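Local coordinates for protein eukaryotic peptide chain release factor GTP-binding subunit (Schizosaccharomyces pombe, PDB 1R5B) that serves as the GTP-binding subunit of the eukaryotic peptide chain release factor and belongs to the GTP-binding translation factors related to elongation factor Tu, at residues 25-30 against 442-447; 274-279 against 291-296; 303-308 against 351-356; 316-321 against 333-338; 358-363 against 435-440. One frame throughout, in Å; residues are numbered along the deposited sequence.

Interaction 1: 25-30 against 442-447; sequences DLQNEV and YQYMGR
The amide of Q27 stands almost upright on the guanidinium group of R447, the two planes being 79° apart. Its NE2 lies 2.9 Å above the guanidinium plane, displaced toward the rim. OE1 of Q27 comes within 2.7 Å of R447 NE, yet the angle is too poor for a hydrogen bond, and the detail of this approach is doubtful. Q27 also crosses Y444 at about a right angle, its NE2 3.1 Å and its CG 3.5 Å from CE2 of the tyrosine ring. The bend of Q27 at chi2 (-64°) turns the amide so that it meets both the ring and the guanidinium group. R447 is extended from CG to NE and so carries its guanidinium past Q27 to V30, whose CG2 sits at the edge of that group, 3.5 Å from NH2. L26 directs its two methyls at the backbone oxygen of R447. The N-terminal segment is thereby laid against the C-terminal domain: L26 and V30 also touch T449 on strand 447-451, E29 forms a salt bridge with R451 of that strand, and R447 packs on L35 of helix 35-38 and makes a cation-pi contact with Y39.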
# COMPACT_ATOMS: atom_id res chain seq x y z
N ASP A 25 -1.07 7.71 16.89
CA ASP A 25 -0.72 8.22 15.56
C ASP A 25 -1.48 9.50 15.24
O ASP A 25 -2.46 9.84 15.89
CB ASP A 25 -1.08 7.20 14.46
CG ASP A 25 0.06 6.28 14.10
OD1 ASP A 25 0.13 5.87 12.92
OD2 ASP A 25 0.92 5.89 14.91
N LEU A 26 -1.04 10.19 14.19
CA LEU A 26 -1.82 11.31 13.68
C LEU A 26 -3.13 10.80 13.09
O LEU A 26 -4.15 11.49 13.16
CB LEU A 26 -1.01 12.14 12.67
CG LEU A 26 -0.95 11.87 11.16
CD1 LEU A 26 -0.53 10.42 10.79
CD2 LEU A 26 -2.25 12.24 10.46
N GLN A 27 -3.09 9.59 12.54
CA GLN A 27 -4.25 8.94 11.94
C GLN A 27 -5.31 8.65 12.97
O GLN A 27 -6.46 9.03 12.81
CB GLN A 27 -3.85 7.62 11.30
CG GLN A 27 -2.87 7.74 10.17
CD GLN A 27 -3.43 8.49 8.99
OE1 GLN A 27 -3.47 9.72 9.00
NE2 GLN A 27 -3.90 7.77 7.98
N ASN A 28 -4.89 7.98 14.05
CA ASN A 28 -5.79 7.63 15.15
C ASN A 28 -6.60 8.84 15.66
O ASN A 28 -7.67 8.66 16.25
CB ASN A 28 -4.99 6.99 16.30
CG ASN A 28 -4.22 5.74 15.87
OD1 ASN A 28 -3.22 5.37 16.49
ND2 ASN A 28 -4.69 5.08 14.82
N GLU A 29 -6.09 10.05 15.42
CA GLU A 29 -6.80 11.29 15.75
C GLU A 29 -7.49 11.91 14.51
O GLU A 29 -7.25 13.08 14.19
CB GLU A 29 -5.82 12.31 16.39
CG GLU A 29 -4.82 11.74 17.41
CD GLU A 29 -5.28 11.86 18.86
OE1 GLU A 29 -5.06 12.93 19.47
OE2 GLU A 29 -5.85 10.88 19.40
N VAL A 30 -8.32 11.13 13.81
CA VAL A 30 -9.21 11.65 12.75
C VAL A 30 -10.58 10.91 12.70
O VAL A 30 -10.66 9.72 13.03
CB VAL A 30 -8.55 11.63 11.32
CG1 VAL A 30 -7.26 12.42 11.26
CG2 VAL A 30 -8.31 10.20 10.82
N TYR A 442 4.21 8.78 -0.55
CA TYR A 442 4.08 7.93 0.63
C TYR A 442 2.99 8.52 1.54
O TYR A 442 3.23 9.45 2.30
CB TYR A 442 5.42 7.82 1.37
CG TYR A 442 6.61 7.46 0.50
CD1 TYR A 442 7.39 8.44 -0.09
CD2 TYR A 442 6.96 6.14 0.28
CE1 TYR A 442 8.47 8.12 -0.89
CE2 TYR A 442 8.03 5.80 -0.53
CZ TYR A 442 8.78 6.79 -1.10
OH TYR A 442 9.83 6.45 -1.91
N GLN A 443 1.79 7.96 1.44
CA GLN A 443 0.61 8.50 2.11
C GLN A 443 0.80 8.89 3.57
O GLN A 443 0.59 10.05 3.92
CB GLN A 443 -0.56 7.52 1.96
CG GLN A 443 -1.11 7.45 0.54
CD GLN A 443 -2.47 6.78 0.47
OE1 GLN A 443 -2.77 5.91 1.29
NE2 GLN A 443 -3.29 7.17 -0.52
N TYR A 444 1.21 7.95 4.43
CA TYR A 444 1.35 8.23 5.86
C TYR A 444 2.48 9.20 6.17
O TYR A 444 2.53 9.73 7.28
CB TYR A 444 1.51 6.94 6.68
CG TYR A 444 0.23 6.11 6.72
CD1 TYR A 444 -0.10 5.23 5.66
CD2 TYR A 444 -0.67 6.20 7.79
CE1 TYR A 444 -1.27 4.48 5.68
CE2 TYR A 444 -1.86 5.43 7.81
CZ TYR A 444 -2.15 4.58 6.76
OH TYR A 444 -3.32 3.83 6.78
N MET A 445 3.37 9.44 5.22
CA MET A 445 4.43 10.45 5.39
C MET A 445 3.98 11.86 4.97
O MET A 445 4.67 12.84 5.26
CB MET A 445 5.69 10.06 4.61
CG MET A 445 6.32 8.72 5.02
SD MET A 445 6.39 8.41 6.75
CE MET A 445 7.55 9.52 7.18
N GLY A 446 2.83 11.95 4.30
CA GLY A 446 2.28 13.23 3.89
C GLY A 446 0.90 13.57 4.46
O GLY A 446 0.34 14.59 4.08
N ARG A 447 0.37 12.75 5.36
CA ARG A 447 -0.97 12.96 5.92
C ARG A 447 -0.90 13.52 7.34
O ARG A 447 -0.22 12.94 8.18
CB ARG A 447 -1.71 11.62 5.93
CG ARG A 447 -3.06 11.63 6.60
CD ARG A 447 -3.99 10.50 6.14
NE ARG A 447 -5.18 10.34 6.97
CZ ARG A 447 -6.15 9.45 6.76
NH1 ARG A 447 -6.09 8.63 5.71
NH2 ARG A 447 -7.19 9.39 7.57

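Interaction 2: 274-279 against 291-296; sequences FIMPIA and GKIEAG
I275 and A295 form a single antiparallel hydrogen-bonded bridge, and the segments that carry them run 170° apart. I275 N donates to A295 O over 2.9 Å. The carbonyl of I275 receives two amides, E294 N at 2.7 Å and, more weakly, A295 N at 3.3 Å; with two residues facing one, this is a classic beta bulge. Beyond it the chains part far enough for a water to bridge P277 O and K292 N, while G291 brings its CA to 3.6 Å from P277 O in a CA-H...O contact. The bulge lies where strand 287-292 gives way to loop, at the open end of the hairpin made with strand 275-283, in the antiparallel beta-barrel domain that follows the GTP-binding domain in factors of this family. The side chains pack to both sides of the paired backbones. F274 has its CG anti to the backbone N (chi1 179°), which swings the ring back across I293, so that CE1 lies 3.7 Å from CG2 of the isoleucine and the CD1 methyl meets the ring edge in plane. M276 extends along the opposite backbone, its CG 3.6 Å from K292 O and its sulfur beside G291. E294, bent at chi2, presses CG against CD of P277 at 3.6 Å, the two side chains crossing at about a right angle, and I275 CD1 rests on the methyl of A295.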
# COMPACT_ATOMS: atom_id res chain seq x y z
N PHE A 274 14.12 2.57 2.53
CA PHE A 274 13.51 2.29 3.83
C PHE A 274 13.03 3.58 4.49
O PHE A 274 13.74 4.60 4.49
CB PHE A 274 14.55 1.58 4.72
CG PHE A 274 14.08 1.25 6.12
CD1 PHE A 274 13.08 0.31 6.34
CD2 PHE A 274 14.69 1.82 7.23
CE1 PHE A 274 12.66 -0.02 7.64
CE2 PHE A 274 14.28 1.49 8.53
CZ PHE A 274 13.26 0.58 8.73
N ILE A 275 11.81 3.54 5.01
CA ILE A 275 11.23 4.62 5.80
C ILE A 275 10.40 4.02 6.93
O ILE A 275 9.51 3.22 6.67
CB ILE A 275 10.31 5.48 4.93
CG1 ILE A 275 11.09 6.08 3.74
CG2 ILE A 275 9.67 6.59 5.80
CD1 ILE A 275 10.25 6.83 2.73
N MET A 276 10.69 4.39 8.18
CA MET A 276 9.93 3.94 9.35
C MET A 276 9.91 5.04 10.39
O MET A 276 10.89 5.24 11.09
CB MET A 276 10.54 2.67 9.99
CG MET A 276 9.72 2.17 11.19
SD MET A 276 10.52 1.03 12.32
CE MET A 276 11.24 2.06 13.34
N PRO A 277 8.80 5.77 10.50
CA PRO A 277 8.60 6.70 11.61
C PRO A 277 8.67 5.98 12.95
O PRO A 277 8.15 4.87 13.07
CB PRO A 277 7.19 7.25 11.37
CG PRO A 277 6.92 7.00 9.90
CD PRO A 277 7.66 5.76 9.56
N ILE A 278 9.30 6.60 13.94
CA ILE A 278 9.49 5.98 15.25
C ILE A 278 8.29 6.27 16.11
O ILE A 278 8.04 7.41 16.44
CB ILE A 278 10.76 6.54 15.91
CG1 ILE A 278 12.00 6.18 15.06
CG2 ILE A 278 10.89 6.02 17.34
CD1 ILE A 278 13.29 6.85 15.51
N ALA A 279 7.52 5.24 16.45
CA ALA A 279 6.37 5.39 17.34
C ALA A 279 6.76 5.30 18.81
O ALA A 279 6.15 5.95 19.64
CB ALA A 279 5.31 4.36 17.02
N GLY A 291 7.93 0.94 15.39
CA GLY A 291 7.21 1.67 14.36
C GLY A 291 6.72 0.79 13.24
O GLY A 291 6.97 -0.42 13.22
N LYS A 292 5.99 1.40 12.30
CA LYS A 292 5.46 0.70 11.13
C LYS A 292 6.30 1.12 9.93
O LYS A 292 6.43 2.30 9.67
CB LYS A 292 3.99 1.07 10.90
CG LYS A 292 3.21 0.25 9.82
CD LYS A 292 2.03 1.07 9.23
CE LYS A 292 1.07 0.22 8.39
NZ LYS A 292 0.09 0.98 7.50
N ILE A 293 6.84 0.16 9.20
CA ILE A 293 7.63 0.46 8.02
C ILE A 293 6.70 1.00 6.93
O ILE A 293 5.74 0.35 6.56
CB ILE A 293 8.37 -0.78 7.53
CG1 ILE A 293 9.25 -1.32 8.66
CG2 ILE A 293 9.23 -0.43 6.33
CD1 ILE A 293 9.92 -2.65 8.34
N GLU A 294 6.96 2.22 6.47
CA GLU A 294 6.13 2.86 5.44
C GLU A 294 6.61 2.57 4.03
O GLU A 294 5.82 2.56 3.09
CB GLU A 294 6.05 4.36 5.65
CG GLU A 294 5.37 4.74 6.95
CD GLU A 294 3.93 4.26 7.05
OE1 GLU A 294 3.23 4.12 6.02
OE2 GLU A 294 3.50 4.05 8.20
N ALA A 295 7.90 2.31 3.89
CA ALA A 295 8.48 2.00 2.61
C ALA A 295 9.71 1.17 2.81
O ALA A 295 10.40 1.28 3.82
CB ALA A 295 8.84 3.31 1.88
N GLY A 296 10.02 0.35 1.81
CA GLY A 296 11.29 -0.33 1.69
C GLY A 296 11.37 -1.55 2.57
O GLY A 296 10.35 -2.10 2.97
O HOH W 1 5.44 4.41 12.52

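Interaction 3: 303-308 against 351-356; sequences NVLVMP and VLTSTK
L305 N donates to T353 O over 2.7 Å with an N-H...O angle of 170°, the shortest and straightest bond between these two antiparallel strands. T353 N answers to L305 O at 2.8 Å, and the same oxygen also receives a CA-H...O contact from L352. One hydrogen-bonded pair further on, M307 and V351 exchange two backbone bonds, M307 N to V351 O and V351 N to M307 O, both 3.1 Å long. Between these pairs V306 and L352 form a non-hydrogen-bonded pair; their side chains lie side by side and point the same way, CG2 of V306 touching CD2 of L352 at 3.9 Å. The opposite face carries L305, M307, V351 and T353. There the threonine turns OG1 anti to its main-chain nitrogen (chi1 -170°), which leaves CG2 to pack on CB of L305 and CG of M307, while OG1 reaches F274 O and V359 N outside the two strands. Past T353 the direct pairing ends: a water links N303 O to T355 N, and the T355 methyl CG2 rests 4.0 Å from L305 N. Within the beta-barrel domain strand 351-353 is shared between two neighbours, strand 302-307 on one edge and strand 275-283 on the other. Strand 302-307 pairs in turn with strand 311-319, and M307 and V351 both touch C435 of strand 433-435.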
# COMPACT_ATOMS: atom_id res chain seq x y z
N ASN A 303 22.67 -0.81 8.60
CA ASN A 303 22.74 0.56 9.06
C ASN A 303 21.50 1.30 8.61
O ASN A 303 20.93 0.98 7.58
CB ASN A 303 23.99 1.25 8.51
CG ASN A 303 25.26 0.81 9.20
OD1 ASN A 303 25.22 0.12 10.22
ND2 ASN A 303 26.39 1.22 8.66
N VAL A 304 21.06 2.26 9.41
CA VAL A 304 19.96 3.13 9.07
C VAL A 304 20.31 4.54 9.49
O VAL A 304 21.17 4.75 10.31
CB VAL A 304 18.64 2.70 9.74
CG1 VAL A 304 18.33 1.23 9.45
CG2 VAL A 304 18.67 2.94 11.24
N LEU A 305 19.62 5.51 8.91
CA LEU A 305 19.83 6.92 9.20
C LEU A 305 18.65 7.43 9.99
O LEU A 305 17.52 7.10 9.68
CB LEU A 305 19.98 7.71 7.90
CG LEU A 305 20.36 9.18 8.04
CD1 LEU A 305 21.77 9.32 8.61
CD2 LEU A 305 20.26 9.88 6.71
N VAL A 306 18.91 8.20 11.03
CA VAL A 306 17.83 8.90 11.71
C VAL A 306 17.78 10.30 11.13
O VAL A 306 18.71 11.08 11.33
CB VAL A 306 18.04 9.00 13.23
CG1 VAL A 306 16.78 9.57 13.88
CG2 VAL A 306 18.40 7.65 13.85
N MET A 307 16.71 10.61 10.40
CA MET A 307 16.41 12.00 10.04
C MET A 307 15.46 12.60 11.08
O MET A 307 14.69 11.87 11.70
CB MET A 307 15.80 12.05 8.63
CG MET A 307 16.82 11.80 7.51
SD MET A 307 18.34 12.71 7.70
CE MET A 307 17.88 14.17 7.03
N PRO A 308 15.47 13.92 11.29
CA PRO A 308 16.25 14.90 10.51
C PRO A 308 17.68 15.18 11.02
O PRO A 308 18.34 16.05 10.45
CB PRO A 308 15.42 16.17 10.69
CG PRO A 308 14.92 16.06 12.11
CD PRO A 308 14.66 14.58 12.33
N VAL A 351 12.63 9.64 12.00
CA VAL A 351 12.33 8.57 11.06
C VAL A 351 13.58 7.80 10.71
O VAL A 351 14.58 8.39 10.31
CB VAL A 351 11.69 9.14 9.78
CG1 VAL A 351 11.45 8.04 8.76
CG2 VAL A 351 10.38 9.84 10.11
N LEU A 352 13.52 6.48 10.88
CA LEU A 352 14.59 5.62 10.42
C LEU A 352 14.47 5.55 8.93
O LEU A 352 13.38 5.45 8.39
CB LEU A 352 14.51 4.23 11.04
CG LEU A 352 14.47 4.21 12.57
CD1 LEU A 352 14.54 2.79 13.07
CD2 LEU A 352 15.60 5.05 13.18
N THR A 353 15.60 5.60 8.25
CA THR A 353 15.58 5.58 6.81
C THR A 353 16.90 5.12 6.20
O THR A 353 17.89 4.86 6.89
CB THR A 353 15.17 6.95 6.28
OG1 THR A 353 14.93 6.87 4.87
CG2 THR A 353 16.29 7.96 6.42
N SER A 354 16.86 4.95 4.88
CA SER A 354 18.02 4.58 4.09
C SER A 354 19.13 5.60 4.22
O SER A 354 18.88 6.80 4.18
CB SER A 354 17.61 4.51 2.63
OG SER A 354 18.69 4.15 1.80
N THR A 355 20.36 5.13 4.33
CA THR A 355 21.52 6.02 4.30
C THR A 355 21.81 6.55 2.91
O THR A 355 22.37 7.63 2.78
CB THR A 355 22.78 5.34 4.85
OG1 THR A 355 23.08 4.19 4.05
CG2 THR A 355 22.56 4.82 6.25
N LYS A 356 21.44 5.80 1.87
CA LYS A 356 21.68 6.24 0.48
C LYS A 356 20.66 7.26 -0.00
O LYS A 356 21.03 8.31 -0.51
CB LYS A 356 21.69 5.05 -0.48
CG LYS A 356 22.74 3.99 -0.17
CD LYS A 356 23.90 4.04 -1.16
CE LYS A 356 25.15 3.37 -0.62
NZ LYS A 356 26.37 3.75 -1.43
O HOH W 2 20.32 1.88 4.67

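Interaction 4: 316-321 against 333-338; sequences TAIYDE and DQVRLR
R338 and Y319 meet through one well-aimed bond: NH1 donates to the tyrosine OH over 3.1 Å at an angle of 174°. The hydroxyl lies in the guanidinium plane, and NH1 lies in the plane of the ring, yet the two planes are 89° apart. R338 gets there by running extended from the backbone, which brings CG to 3.5 Å from T316 OG1, and then folding at chi3 (-64°), which turns the guanidinium to the tyrosine. A water joins the threonine hydroxyl to NH1, and NE has a weak bond to L285 O, so the cation is held at several points. R336, on the same face, bends at chi2 instead; CA of E321 lies over one face of its guanidinium, above the centre, and NH1 forms a salt bridge with D323. E321 bends back as well, bringing OE2 to 3.4 Å from CG of Q334, and reaches R336 NH2 through a water, weakly on the arginine side. On the other face I318 lies beside V335 and L337, pointing the same way, with CG2 3.8 Å from L337 CD2. Between the two faces, backbone bonds such as R336 N to Y319 O, 2.8 Å, set the antiparallel register. Strand 311-319 has strand 325-330 as its further neighbour, strand 334-340 pairs with strand 287-292, and M276 of strand 275-283 packs against V335 and L337 inside the barrel.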
# COMPACT_ATOMS: atom_id res chain seq x y z
N THR A 316 20.54 -4.14 15.10
CA THR A 316 21.11 -5.44 15.49
C THR A 316 20.07 -6.55 15.67
O THR A 316 20.43 -7.73 15.77
CB THR A 316 21.94 -5.32 16.79
OG1 THR A 316 21.12 -4.87 17.87
CG2 THR A 316 23.02 -4.24 16.65
N ALA A 317 18.79 -6.18 15.72
CA ALA A 317 17.73 -7.17 15.83
C ALA A 317 16.37 -6.61 15.46
O ALA A 317 16.11 -5.43 15.67
CB ALA A 317 17.70 -7.77 17.24
N ILE A 318 15.51 -7.48 14.93
CA ILE A 318 14.14 -7.14 14.55
C ILE A 318 13.16 -8.08 15.24
O ILE A 318 13.42 -9.28 15.34
CB ILE A 318 13.98 -7.27 13.01
CG1 ILE A 318 15.07 -6.49 12.28
CG2 ILE A 318 12.59 -6.81 12.57
CD1 ILE A 318 15.10 -6.73 10.79
N TYR A 319 12.04 -7.54 15.70
CA TYR A 319 10.99 -8.33 16.36
C TYR A 319 9.61 -7.90 15.85
O TYR A 319 9.38 -6.72 15.60
CB TYR A 319 11.03 -8.15 17.88
CG TYR A 319 12.34 -8.53 18.55
CD1 TYR A 319 13.35 -7.59 18.76
CD2 TYR A 319 12.55 -9.83 19.01
CE1 TYR A 319 14.54 -7.95 19.40
CE2 TYR A 319 13.74 -10.19 19.65
CZ TYR A 319 14.73 -9.25 19.84
OH TYR A 319 15.90 -9.61 20.45
N ASP A 320 8.69 -8.85 15.72
CA ASP A 320 7.33 -8.52 15.28
C ASP A 320 6.46 -8.23 16.49
O ASP A 320 6.93 -8.30 17.63
CB ASP A 320 6.73 -9.66 14.45
CG ASP A 320 6.71 -10.97 15.18
OD1 ASP A 320 6.56 -10.98 16.42
OD2 ASP A 320 6.84 -12.06 14.59
N GLU A 321 5.18 -7.92 16.25
CA GLU A 321 4.23 -7.63 17.34
C GLU A 321 4.04 -8.79 18.34
O GLU A 321 3.45 -8.59 19.41
CB GLU A 321 2.86 -7.17 16.77
CG GLU A 321 2.56 -5.68 16.97
CD GLU A 321 1.76 -5.04 15.84
OE1 GLU A 321 1.45 -5.71 14.82
OE2 GLU A 321 1.44 -3.84 15.96
N ASP A 333 4.81 -3.75 7.82
CA ASP A 333 5.07 -4.49 9.04
C ASP A 333 5.24 -3.53 10.21
O ASP A 333 5.82 -2.45 10.05
CB ASP A 333 6.34 -5.32 8.92
CG ASP A 333 6.21 -6.46 7.93
OD1 ASP A 333 5.09 -6.73 7.45
OD2 ASP A 333 7.19 -7.13 7.57
N GLN A 334 4.71 -3.93 11.36
CA GLN A 334 4.98 -3.26 12.63
C GLN A 334 6.12 -4.00 13.29
O GLN A 334 6.01 -5.18 13.59
CB GLN A 334 3.74 -3.26 13.53
CG GLN A 334 3.38 -1.84 14.08
CD GLN A 334 2.18 -1.21 13.36
OE1 GLN A 334 1.39 -1.92 12.74
NE2 GLN A 334 2.04 0.10 13.48
N VAL A 335 7.23 -3.30 13.50
CA VAL A 335 8.44 -3.91 14.01
C VAL A 335 8.97 -3.22 15.25
O VAL A 335 8.60 -2.09 15.55
CB VAL A 335 9.55 -3.92 12.94
CG1 VAL A 335 9.15 -4.83 11.78
CG2 VAL A 335 9.86 -2.50 12.45
N ARG A 336 9.84 -3.93 15.95
CA ARG A 336 10.57 -3.41 17.10
C ARG A 336 12.04 -3.71 16.86
O ARG A 336 12.44 -4.88 16.73
CB ARG A 336 10.09 -4.08 18.39
CG ARG A 336 8.66 -3.71 18.75
CD ARG A 336 7.77 -4.90 19.07
NE ARG A 336 6.36 -4.51 19.21
CZ ARG A 336 5.54 -4.90 20.19
NH1 ARG A 336 5.96 -5.71 21.15
NH2 ARG A 336 4.28 -4.48 20.20
N LEU A 337 12.84 -2.65 16.78
CA LEU A 337 14.21 -2.75 16.33
C LEU A 337 15.17 -2.40 17.45
O LEU A 337 15.16 -1.27 17.95
CB LEU A 337 14.43 -1.76 15.20
CG LEU A 337 13.44 -1.78 14.03
CD1 LEU A 337 13.90 -0.80 12.99
CD2 LEU A 337 13.32 -3.18 13.42
N ARG A 338 16.00 -3.34 17.88
CA ARG A 338 17.14 -2.98 18.71
C ARG A 338 18.17 -2.28 17.83
O ARG A 338 18.43 -2.72 16.72
CB ARG A 338 17.77 -4.18 19.41
CG ARG A 338 18.91 -3.77 20.35
CD ARG A 338 19.42 -4.86 21.27
NE ARG A 338 18.40 -5.30 22.21
CZ ARG A 338 17.60 -6.35 22.05
NH1 ARG A 338 17.67 -7.09 20.95
NH2 ARG A 338 16.72 -6.65 22.99
O HOH W 3 20.32 -7.56 19.50
O HOH W 4 3.29 -2.25 17.78

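Interaction 5: 358-363 against 435-440; sequences PVHATT and CMERFE
H360 and E437 supply the main polar bond: the amide N of H360 donates to OE2 over 2.8 Å at 177°, meeting the oxygen nearly along its C-O axis. The same OE2 lies in the plane of the imidazole at its edge, 3.2 Å from CD2, with ring and carboxylate planes 70° apart; a bend of E437 at chi2 (-81°) folds the acid back to this spot. CG2 of V359 also turns to the glutamate, 3.3 Å from OE2, and the two side chains cross at a slant. A bond between the two backbones runs from M436 N to H360 O, 3.1 Å, and C435 CA adds a CA-H...O contact to that carbonyl. Here A361 and C435 form a non-hydrogen-bonded antiparallel pair whose CA atoms are 4.0 Å apart, part of the small two-stranded sheet of strands 361-362 and 433-435. That sheet stands where the chain passes from the first beta-barrel domain to the C-terminal one. The apolar contacts are looser. C435 SG lies 4.1 Å from CG1 of V359 and also faces the methyl of A361. M436, bent at chi3, brings SD to 3.8 Å from CG2 of T362, whose hydroxyl is engaged with L466 O.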
# COMPACT_ATOMS: atom_id res chain seq x y z
N PRO A 358 17.74 9.00 1.72
CA PRO A 358 16.98 9.21 2.95
C PRO A 358 15.64 9.88 2.72
O PRO A 358 15.51 10.67 1.79
CB PRO A 358 17.90 10.13 3.75
CG PRO A 358 18.63 10.90 2.70
CD PRO A 358 18.94 9.86 1.66
N VAL A 359 14.66 9.57 3.56
CA VAL A 359 13.42 10.32 3.62
C VAL A 359 13.72 11.81 3.69
O VAL A 359 14.66 12.21 4.37
CB VAL A 359 12.58 9.94 4.86
CG1 VAL A 359 13.19 10.45 6.14
CG2 VAL A 359 11.19 10.45 4.73
N HIS A 360 12.91 12.61 3.02
CA HIS A 360 13.08 14.06 3.05
C HIS A 360 12.72 14.65 4.40
O HIS A 360 11.96 14.08 5.14
CB HIS A 360 12.24 14.72 1.96
CG HIS A 360 12.73 14.44 0.59
ND1 HIS A 360 13.38 15.38 -0.18
CD2 HIS A 360 12.68 13.31 -0.16
CE1 HIS A 360 13.70 14.84 -1.35
NE2 HIS A 360 13.28 13.59 -1.36
N ALA A 361 13.31 15.80 4.69
CA ALA A 361 12.98 16.58 5.86
C ALA A 361 13.13 18.03 5.46
O ALA A 361 14.03 18.38 4.70
CB ALA A 361 13.90 16.26 6.98
N THR A 362 12.24 18.87 5.97
CA THR A 362 12.20 20.26 5.55
C THR A 362 11.49 21.11 6.57
O THR A 362 10.88 20.59 7.49
CB THR A 362 11.51 20.36 4.17
OG1 THR A 362 11.74 21.64 3.58
CG2 THR A 362 10.00 20.28 4.30
N THR A 363 11.60 22.43 6.40
CA THR A 363 10.81 23.38 7.17
C THR A 363 9.80 24.10 6.29
O THR A 363 9.06 24.95 6.77
CB THR A 363 11.73 24.42 7.85
OG1 THR A 363 12.66 24.96 6.90
CG2 THR A 363 12.61 23.78 8.90
N CYS A 435 10.37 15.27 9.15
CA CYS A 435 10.39 14.35 8.02
C CYS A 435 9.04 14.27 7.40
O CYS A 435 8.04 14.21 8.10
CB CYS A 435 10.84 12.96 8.46
SG CYS A 435 12.46 12.97 9.24
N MET A 436 9.00 14.26 6.07
CA MET A 436 7.74 14.21 5.34
C MET A 436 8.02 13.89 3.87
O MET A 436 9.13 14.09 3.38
CB MET A 436 6.97 15.54 5.46
CG MET A 436 7.65 16.75 4.80
SD MET A 436 6.74 18.34 4.85
CE MET A 436 6.64 18.55 6.52
N GLU A 437 7.02 13.35 3.21
CA GLU A 437 6.99 13.22 1.77
C GLU A 437 5.61 13.67 1.27
O GLU A 437 4.65 13.73 2.05
CB GLU A 437 7.20 11.77 1.35
CG GLU A 437 8.49 11.13 1.83
CD GLU A 437 9.71 11.47 1.01
OE1 GLU A 437 9.60 11.69 -0.21
OE2 GLU A 437 10.80 11.50 1.61
N ARG A 438 5.51 13.94 -0.02
CA ARG A 438 4.21 14.14 -0.66
C ARG A 438 3.28 12.97 -0.33
O ARG A 438 3.71 11.82 -0.34
CB ARG A 438 4.39 14.22 -2.18
CG ARG A 438 5.26 15.39 -2.65
CD ARG A 438 5.04 15.76 -4.10
NE ARG A 438 5.41 14.68 -5.01
CZ ARG A 438 4.95 14.53 -6.24
NH1 ARG A 438 4.11 15.42 -6.77
NH2 ARG A 438 5.34 13.50 -6.97
N PHE A 439 2.01 13.27 -0.01
CA PHE A 439 1.00 12.23 0.21
C PHE A 439 0.95 11.27 -0.98
O PHE A 439 0.78 10.06 -0.81
CB PHE A 439 -0.38 12.89 0.40
CG PHE A 439 -1.50 11.92 0.67
CD1 PHE A 439 -1.69 11.39 1.95
CD2 PHE A 439 -2.37 11.53 -0.35
CE1 PHE A 439 -2.72 10.48 2.20
CE2 PHE A 439 -3.41 10.63 -0.10
CZ PHE A 439 -3.58 10.10 1.18
N GLU A 440 1.08 11.85 -2.17
CA GLU A 440 1.11 11.17 -3.46
C GLU A 440 2.19 10.08 -3.52
O GLU A 440 2.02 9.06 -4.20
CB GLU A 440 1.36 12.23 -4.55
CG GLU A 440 1.56 11.71 -5.97
CD GLU A 440 1.67 12.81 -7.02
OE1 GLU A 440 1.74 14.02 -6.66
OE2 GLU A 440 1.69 12.47 -8.23

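In the fold
Interactions 2, 3 and 4 share one antiparallel barrel sheet: centres of 2 and 3 are about 10 Å apart, of 2 and 4 about 11 Å. Strand 351-353 adjoins strand 275-283, while strand 334-340 adjoins strand 287-292. Along the chain, interaction 2 comes first, then 4 lies between the two halves of 3, and 5 follows; interaction 1 spans them all. The centre of interaction 5 is about 13 Å from those of 2 and 3, at the passage to the C-terminal domain. Interaction 1, centred about 12 Å from the centre of 2, adds the N-terminal segment, and M445 and Y442 pack on the barrel. Together these join both beta domains and the chain's beginning.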